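Local coordinates for PKS_KS domain-containing protein (PDB 6SMO) that probably acts as a beta-ketoacyl synthase of the thiolase-like superfamily, condensing acyl units on an acyl carrier protein, and holds a polyketone chain in its pocket, at residues Ala284-Tyr296 / Ala307-Ile321. Sequence-based numbering, arbitrary orientation.
Sequences AELAGYASVNNAY and AMARCIDMALKDAQI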
ATOM      1  N   ALA B 284      15.646  -0.261 -21.089  1.00 38.30           N
ATOM      2  CA  ALA B 284      14.398  -0.801 -21.679  1.00 38.77           C
ATOM      3  C   ALA B 284      13.288   0.256 -21.634  1.00 39.29           C
ATOM      4  O   ALA B 284      13.412   1.224 -20.856  1.00 39.93           O
ATOM      5  CB  ALA B 284      13.992  -2.055 -20.945  1.00 38.65           C
ATOM      6  N   GLU B 285      12.246   0.062 -22.449  1.00 39.52           N
ATOM      7  CA  GLU B 285      11.024   0.909 -22.492  1.00 39.14           C
ATOM      8  C   GLU B 285       9.969   0.295 -21.566  1.00 38.09           C
ATOM      9  O   GLU B 285       9.659  -0.899 -21.745  1.00 37.61           O
ATOM     10  CB  GLU B 285      10.502   1.009 -23.928  1.00 40.12           C
ATOM     11  CG  GLU B 285       9.358   1.994 -24.101  1.00 40.64           C
ATOM     12  CD  GLU B 285       8.598   1.862 -25.410  1.00 41.36           C
ATOM     13  OE1 GLU B 285       9.216   1.454 -26.416  1.00 42.53           O
ATOM     14  OE2 GLU B 285       7.389   2.163 -25.421  1.00 41.19           O
ATOM     15  N   LEU B 286       9.455   1.079 -20.612  1.00 36.90           N
ATOM     16  CA  LEU B 286       8.301   0.711 -19.748  1.00 36.21           C
ATOM     17  C   LEU B 286       7.017   1.086 -20.500  1.00 35.31           C
ATOM     18  O   LEU B 286       6.601   2.258 -20.418  1.00 35.79           O
ATOM     19  CB  LEU B 286       8.428   1.434 -18.401  1.00 36.51           C
ATOM     20  CG  LEU B 286       7.765   0.743 -17.209  1.00 36.95           C
ATOM     21  CD1 LEU B 286       8.433   1.152 -15.904  1.00 37.23           C
ATOM     22  CD2 LEU B 286       6.274   1.040 -17.156  1.00 37.34           C
ATOM     23  N   ALA B 287       6.435   0.123 -21.221  1.00 34.51           N
ATOM     24  CA  ALA B 287       5.422   0.338 -22.283  1.00 34.48           C
ATOM     25  C   ALA B 287       4.028   0.557 -21.681  1.00 34.20           C
ATOM     26  O   ALA B 287       3.356   1.519 -22.104  1.00 34.38           O
ATOM     27  CB  ALA B 287       5.426  -0.827 -23.242  1.00 34.60           C
ATOM     28  N   GLY B 288       3.603  -0.306 -20.752  1.00 33.63           N
ATOM     29  CA  GLY B 288       2.239  -0.282 -20.184  1.00 33.53           C
ATOM     30  C   GLY B 288       2.183  -0.771 -18.747  1.00 33.18           C
ATOM     31  O   GLY B 288       3.140  -1.434 -18.303  1.00 33.06           O
ATOM     32  N   TYR B 289       1.083  -0.456 -18.059  1.00 33.06           N
ATOM     33  CA  TYR B 289       0.793  -0.828 -16.649  1.00 32.98           C
ATOM     34  C   TYR B 289      -0.713  -1.066 -16.487  1.00 32.93           C
ATOM     35  O   TYR B 289      -1.510  -0.376 -17.153  1.00 33.55           O
ATOM     36  CB  TYR B 289       1.280   0.266 -15.695  1.00 33.26           C
ATOM     37  CG  TYR B 289       0.745   0.169 -14.288  1.00 33.55           C
ATOM     38  CD1 TYR B 289       1.234  -0.774 -13.400  1.00 33.36           C
ATOM     39  CD2 TYR B 289      -0.255   1.020 -13.840  1.00 33.92           C
ATOM     40  CE1 TYR B 289       0.748  -0.873 -12.106  1.00 33.51           C
ATOM     41  CE2 TYR B 289      -0.750   0.938 -12.548  1.00 34.04           C
ATOM     42  CZ  TYR B 289      -0.248  -0.013 -11.678  1.00 33.82           C
ATOM     43  OH  TYR B 289      -0.729  -0.104 -10.404  1.00 33.77           O
ATOM     44  N   ALA B 290      -1.080  -2.017 -15.624  1.00 32.22           N
ATOM     45  CA  ALA B 290      -2.476  -2.330 -15.237  1.00 32.12           C
ATOM     46  C   ALA B 290      -2.485  -2.960 -13.841  1.00 31.86           C
ATOM     47  O   ALA B 290      -1.475  -3.591 -13.468  1.00 31.52           O
ATOM     48  CB  ALA B 290      -3.108  -3.241 -16.261  1.00 32.13           C
ATOM     49  N   SER B 291      -3.585  -2.787 -13.102  1.00 31.87           N
ATOM     50  CA  SER B 291      -3.785  -3.322 -11.732  1.00 31.91           C
ATOM     51  C   SER B 291      -5.271  -3.615 -11.497  1.00 32.61           C
ATOM     52  O   SER B 291      -6.111  -2.799 -11.923  1.00 32.32           O
ATOM     53  CB  SER B 291      -3.242  -2.372 -10.699  1.00 31.55           C
ATOM     54  OG  SER B 291      -3.210  -2.983  -9.417  1.00 31.23           O
ATOM     55  N   VAL B 292      -5.569  -4.744 -10.845  1.00 33.32           N
ATOM     56  CA  VAL B 292      -6.953  -5.221 -10.550  1.00 34.35           C
ATOM     57  C   VAL B 292      -7.006  -5.736  -9.109  1.00 34.91           C
ATOM     58  O   VAL B 292      -5.946  -5.768  -8.449  1.00 34.73           O
ATOM     59  CB  VAL B 292      -7.395  -6.315 -11.544  1.00 34.66           C
ATOM     60  CG1 VAL B 292      -7.405  -5.810 -12.978  1.00 34.79           C
ATOM     61  CG2 VAL B 292      -6.541  -7.569 -11.426  1.00 34.66           C
ATOM     62  N   ASN B 293      -8.203  -6.124  -8.655  1.00 36.20           N
ATOM     63  CA  ASN B 293      -8.444  -6.812  -7.360  1.00 37.27           C
ATOM     64  C   ASN B 293      -9.001  -8.211  -7.645  1.00 38.52           C
ATOM     65  O   ASN B 293      -9.675  -8.380  -8.682  1.00 38.81           O
ATOM     66  CB  ASN B 293      -9.387  -6.017  -6.452  1.00 37.46           C
ATOM     67  CG  ASN B 293      -8.901  -4.613  -6.164  1.00 37.70           C
ATOM     68  OD1 ASN B 293      -7.720  -4.401  -5.896  1.00 38.09           O
ATOM     69  ND2 ASN B 293      -9.805  -3.647  -6.208  1.00 37.70           N
ATOM     70  N   ASN B 294      -8.721  -9.168  -6.756  1.00 40.04           N
ATOM     71  CA  ASN B 294      -9.235 -10.563  -6.821  1.00 41.26           C
ATOM     72  C   ASN B 294     -10.728 -10.573  -6.476  1.00 41.49           C
ATOM     73  O   ASN B 294     -11.492 -11.242  -7.199  1.00 41.80           O
ATOM     74  CB  ASN B 294      -8.488 -11.502  -5.869  1.00 41.98           C
ATOM     75  CG  ASN B 294      -7.219 -12.071  -6.461  1.00 42.61           C
ATOM     76  OD1 ASN B 294      -7.226 -12.574  -7.583  1.00 44.14           O
ATOM     77  ND2 ASN B 294      -6.132 -12.020  -5.708  1.00 42.95           N
ATOM     78  N   ALA B 295     -11.106  -9.864  -5.406  1.00 41.69           N
ATOM     79  CA  ALA B 295     -12.439  -9.915  -4.759  1.00 41.80           C
ATOM     80  C   ALA B 295     -12.726 -11.359  -4.322  1.00 42.28           C
ATOM     81  O   ALA B 295     -13.871 -11.821  -4.503  1.00 42.89           O
ATOM     82  CB  ALA B 295     -13.496  -9.383  -5.698  1.00 41.99           C
ATOM     83  N   TYR B 296     -11.712 -12.032  -3.764  1.00 42.18           N
ATOM     84  CA  TYR B 296     -11.725 -13.475  -3.403  1.00 41.80           C
ATOM     85  C   TYR B 296     -11.359 -13.639  -1.922  1.00 41.24           C
ATOM     86  O   TYR B 296     -12.227 -14.073  -1.138  1.00 41.14           O
ATOM     87  CB  TYR B 296     -10.775 -14.250  -4.321  1.00 41.77           C
ATOM     88  CG  TYR B 296     -10.663 -15.726  -4.026  1.00 41.76           C
ATOM     89  CD1 TYR B 296     -11.654 -16.611  -4.418  1.00 42.20           C
ATOM     90  CD2 TYR B 296      -9.561 -16.239  -3.361  1.00 41.09           C
ATOM     91  CE1 TYR B 296     -11.557 -17.968  -4.152  1.00 42.58           C
ATOM     92  CE2 TYR B 296      -9.448 -17.594  -3.088  1.00 41.27           C
ATOM     93  CZ  TYR B 296     -10.449 -18.461  -3.485  1.00 42.23           C
ATOM     94  OH  TYR B 296     -10.342 -19.795  -3.218  1.00 42.77           O
ATOM     95  N   ALA B 307      -8.333 -13.349 -12.488  1.00 42.35           N
ATOM     96  CA  ALA B 307      -8.063 -11.934 -12.136  1.00 40.93           C
ATOM     97  C   ALA B 307      -6.697 -11.511 -12.692  1.00 39.42           C
ATOM     98  O   ALA B 307      -6.638 -10.474 -13.381  1.00 39.11           O
ATOM     99  CB  ALA B 307      -8.130 -11.747 -10.640  1.00 40.92           C
ATOM    100  N   MET B 308      -5.651 -12.293 -12.403  1.00 38.15           N
ATOM    101  CA  MET B 308      -4.258 -12.051 -12.871  1.00 37.19           C
ATOM    102  C   MET B 308      -4.226 -12.063 -14.405  1.00 37.26           C
ATOM    103  O   MET B 308      -3.514 -11.219 -14.981  1.00 37.13           O
ATOM    104  CB  MET B 308      -3.298 -13.114 -12.322  1.00 36.77           C
ATOM    105  CG  MET B 308      -1.881 -13.015 -12.868  1.00 36.18           C
ATOM    106  SD  MET B 308      -1.122 -11.387 -12.619  1.00 35.61           S
ATOM    107  CE  MET B 308      -0.196 -11.677 -11.112  1.00 35.76           C
ATOM    108  N   ALA B 309      -4.969 -12.980 -15.035  1.00 37.79           N
ATOM    109  CA  ALA B 309      -5.083 -13.127 -16.506  1.00 38.05           C
ATOM    110  C   ALA B 309      -5.694 -11.858 -17.113  1.00 38.09           C
ATOM    111  O   ALA B 309      -5.226 -11.440 -18.191  1.00 38.37           O
ATOM    112  CB  ALA B 309      -5.899 -14.349 -16.849  1.00 38.31           C
ATOM    113  N   ARG B 310      -6.697 -11.273 -16.448  1.00 38.24           N
ATOM    114  CA  ARG B 310      -7.381 -10.027 -16.894  1.00 38.77           C
ATOM    115  C   ARG B 310      -6.413  -8.844 -16.765  1.00 38.56           C
ATOM    116  O   ARG B 310      -6.447  -7.962 -17.643  1.00 38.87           O
ATOM    117  CB  ARG B 310      -8.666  -9.780 -16.095  1.00 39.20           C
ATOM    118  CG  ARG B 310      -9.699  -8.947 -16.841  1.00 40.08           C
ATOM    119  CD  ARG B 310     -10.989  -8.721 -16.074  1.00 40.81           C
ATOM    120  NE  ARG B 310     -11.020  -7.428 -15.396  1.00 41.04           N
ATOM    121  CZ  ARG B 310     -10.695  -7.209 -14.121  1.00 41.28           C
ATOM    122  NH1 ARG B 310     -10.770  -5.983 -13.629  1.00 41.36           N
ATOM    123  NH2 ARG B 310     -10.302  -8.201 -13.338  1.00 41.81           N
ATOM    124  N   CYS B 311      -5.584  -8.837 -15.715  1.00 38.26           N
ATOM    125  CA  CYS B 311      -4.574  -7.781 -15.420  1.00 38.26           C
ATOM    126  C   CYS B 311      -3.493  -7.766 -16.510  1.00 38.78           C
ATOM    127  O   CYS B 311      -3.106  -6.660 -16.934  1.00 38.97           O
ATOM    128  CB  CYS B 311      -3.933  -7.993 -14.053  1.00 37.73           C
ATOM    129  SG  CYS B 311      -3.047  -6.535 -13.444  1.00 37.17           S
ATOM    130  N   ILE B 312      -3.028  -8.947 -16.935  1.00 39.62           N
ATOM    131  CA  ILE B 312      -2.035  -9.123 -18.039  1.00 40.42           C
ATOM    132  C   ILE B 312      -2.641  -8.569 -19.336  1.00 41.06           C
ATOM    133  O   ILE B 312      -1.915  -7.878 -20.077  1.00 41.38           O
ATOM    134  CB  ILE B 312      -1.616 -10.602 -18.194  1.00 40.31           C
ATOM    135  CG1 ILE B 312      -0.871 -11.124 -16.963  1.00 40.34           C
ATOM    136  CG2 ILE B 312      -0.794 -10.803 -19.459  1.00 40.22           C
ATOM    137  CD1 ILE B 312      -0.889 -12.630 -16.826  1.00 40.31           C
ATOM    138  N   ASP B 313      -3.919  -8.872 -19.587  1.00 42.14           N
ATOM    139  CA  ASP B 313      -4.660  -8.482 -20.818  1.00 43.00           C
ATOM    140  C   ASP B 313      -4.769  -6.953 -20.889  1.00 42.86           C
ATOM    141  O   ASP B 313      -4.542  -6.401 -21.985  1.00 43.66           O
ATOM    142  CB  ASP B 313      -6.045  -9.136 -20.860  1.00 44.49           C
ATOM    143  CG  ASP B 313      -6.727  -9.036 -22.214  1.00 45.80           C
ATOM    144  OD1 ASP B 313      -6.118  -9.474 -23.210  1.00 47.88           O
ATOM    145  OD2 ASP B 313      -7.859  -8.513 -22.262  1.00 47.76           O
ATOM    146  N   MET B 314      -5.100  -6.300 -19.770  1.00 42.00           N
ATOM    147  CA  MET B 314      -5.314  -4.828 -19.693  1.00 41.83           C
ATOM    148  C   MET B 314      -3.968  -4.096 -19.785  1.00 39.98           C
ATOM    149  O   MET B 314      -3.954  -2.973 -20.324  1.00 40.18           O
ATOM    150  CB  MET B 314      -6.032  -4.431 -18.400  1.00 42.78           C
ATOM    151  CG  MET B 314      -7.504  -4.808 -18.392  1.00 44.04           C
ATOM    152  SD  MET B 314      -8.517  -3.701 -17.378  1.00 45.92           S
ATOM    153  CE  MET B 314      -7.810  -3.995 -15.759  1.00 45.19           C
ATOM    154  N   ALA B 315      -2.889  -4.706 -19.284  1.00 38.36           N
ATOM    155  CA  ALA B 315      -1.507  -4.171 -19.348  1.00 37.50           C
ATOM    156  C   ALA B 315      -1.028  -4.129 -20.807  1.00 37.06           C
ATOM    157  O   ALA B 315      -0.332  -3.161 -21.171  1.00 36.28           O
ATOM    158  CB  ALA B 315      -0.587  -5.004 -18.490  1.00 37.20           C
ATOM    159  N   LEU B 316      -1.389  -5.141 -21.606  1.00 37.02           N
ATOM    160  CA  LEU B 316      -1.003  -5.257 -23.040  1.00 37.52           C
ATOM    161  C   LEU B 316      -1.807  -4.255 -23.880  1.00 37.89           C
ATOM    162  O   LEU B 316      -1.216  -3.671 -24.809  1.00 37.43           O
ATOM    163  CB  LEU B 316      -1.228  -6.696 -23.514  1.00 37.58           C
ATOM    164  CG  LEU B 316      -0.184  -7.707 -23.042  1.00 37.52           C
ATOM    165  CD1 LEU B 316      -0.718  -9.128 -23.130  1.00 37.56           C
ATOM    166  CD2 LEU B 316       1.104  -7.572 -23.841  1.00 37.66           C
ATOM    167  N   LYS B 317      -3.097  -4.074 -23.573  1.00 38.62           N
ATOM    168  CA  LYS B 317      -3.978  -3.054 -24.211  1.00 39.27           C
ATOM    169  C   LYS B 317      -3.452  -1.650 -23.885  1.00 37.92           C
ATOM    170  O   LYS B 317      -3.522  -0.777 -24.771  1.00 37.61           O
ATOM    171  CB  LYS B 317      -5.434  -3.197 -23.747  1.00 40.82           C
ATOM    172  CG  LYS B 317      -6.371  -3.879 -24.736  1.00 42.60           C
ATOM    173  CD  LYS B 317      -6.259  -5.388 -24.755  1.00 43.95           C
ATOM    174  CE  LYS B 317      -7.255  -6.036 -25.694  1.00 44.90           C
ATOM    175  NZ  LYS B 317      -7.337  -7.500 -25.480  1.00 45.49           N
ATOM    176  N   ASP B 318      -2.950  -1.452 -22.662  1.00 36.99           N
ATOM    177  CA  ASP B 318      -2.396  -0.162 -22.167  1.00 36.30           C
ATOM    178  C   ASP B 318      -1.104   0.165 -22.928  1.00 36.37           C
ATOM    179  O   ASP B 318      -0.899   1.351 -23.259  1.00 36.06           O
ATOM    180  CB  ASP B 318      -2.149  -0.213 -20.658  1.00 35.85           C
ATOM    181  CG  ASP B 318      -1.783   1.134 -20.062  1.00 35.44           C
ATOM    182  OD1 ASP B 318      -2.647   2.032 -20.075  1.00 35.45           O
ATOM    183  OD2 ASP B 318      -0.631   1.280 -19.612  1.00 35.27           O
ATOM    184  N   ALA B 319      -0.271  -0.847 -23.187  1.00 36.56           N
ATOM    185  CA  ALA B 319       1.015  -0.736 -23.919  1.00 36.94           C
ATOM    186  C   ALA B 319       0.770  -0.700 -25.433  1.00 37.48           C
ATOM    187  O   ALA B 319       1.695  -0.290 -26.161  1.00 37.19           O
ATOM    188  CB  ALA B 319       1.919  -1.886 -23.546  1.00 36.88           C
ATOM    189  N   GLN B 320      -0.421  -1.120 -25.882  1.00 38.35           N
ATOM    190  CA  GLN B 320      -0.822  -1.228 -27.312  1.00 39.69           C
ATOM    191  C   GLN B 320       0.108  -2.223 -28.021  1.00 40.70           C
ATOM    192  O   GLN B 320       0.545  -1.928 -29.153  1.00 41.48           O
ATOM    193  CB  GLN B 320      -0.809   0.146 -27.991  1.00 40.05           C
ATOM    194  CG  GLN B 320      -1.793   1.137 -27.384  1.00 40.11           C
ATOM    195  CD  GLN B 320      -1.707   2.503 -28.017  1.00 40.34           C
ATOM    196  OE1 GLN B 320      -1.664   3.523 -27.332  1.00 40.50           O
ATOM    197  NE2 GLN B 320      -1.679   2.536 -29.340  1.00 40.15           N
ATOM    198  N   ILE B 321       0.388  -3.356 -27.370  1.00 41.40           N
ATOM    199  CA  ILE B 321       1.276  -4.446 -27.875  1.00 42.41           C
ATOM    200  C   ILE B 321       0.477  -5.755 -27.889  1.00 42.98           C
ATOM    201  O   ILE B 321      -0.287  -5.994 -26.933  1.00 42.60           O
ATOM    202  CB  ILE B 321       2.557  -4.550 -27.018  1.00 42.83           C
ATOM    203  CG1 ILE B 321       3.430  -3.299 -27.158  1.00 43.26           C
ATOM    204  CG2 ILE B 321       3.338  -5.814 -27.350  1.00 42.85           C
ATOM    205  CD1 ILE B 321       4.499  -3.166 -26.097  1.00 43.38           C
TER
HETATM  206  O   HOH W   1      -5.883 -14.364  -9.758  1.00 23.41           O
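Val292 CG1 lies over one face of the Arg310 guanidinium, 3.4 Å from NH1; the arginine chain bends at chi3, which swings its head toward Val292. A second flat group, the Asp318 carboxylate, takes the backbone N-H of Tyr289 on the anti side of OD2, 28° out of its plane (2.9 Å from Tyr289 N to Asp318 OD2). At 168° this bond is nearly straight. OD2 also forms a salt bridge with Arg206, so two donors grip the same oxygen. The Asn294 amide brings OD1, hydrogen-bonded to His432, 3.3 Å from Ala307 CB.

Between Arg310 and Asp318 small and apolar side chains pack on the helix. Ala290 CB sits 3.4 Å from Ala315 N, while Val292 CG1 meets Met314 CE and Val292 CG2 reaches Cys311 CB at 3.7 Å. Toward the strand's start, Gly288 CA comes 4.0 Å from Ala319 CA. Ala287 and Gly288 form a classic beta bulge opposite Val436, and Ala287 CB rests on Ala319 and Ile321.

The segment axes approach to 6.0 Å at 139°, nearer antiparallel than parallel. Helix 306-319 also packs on strands 431-438 and 420-427; from the strand's other side, Tyr289 reaches helix 193-206, consistent with the layered alpha-beta thiolase fold.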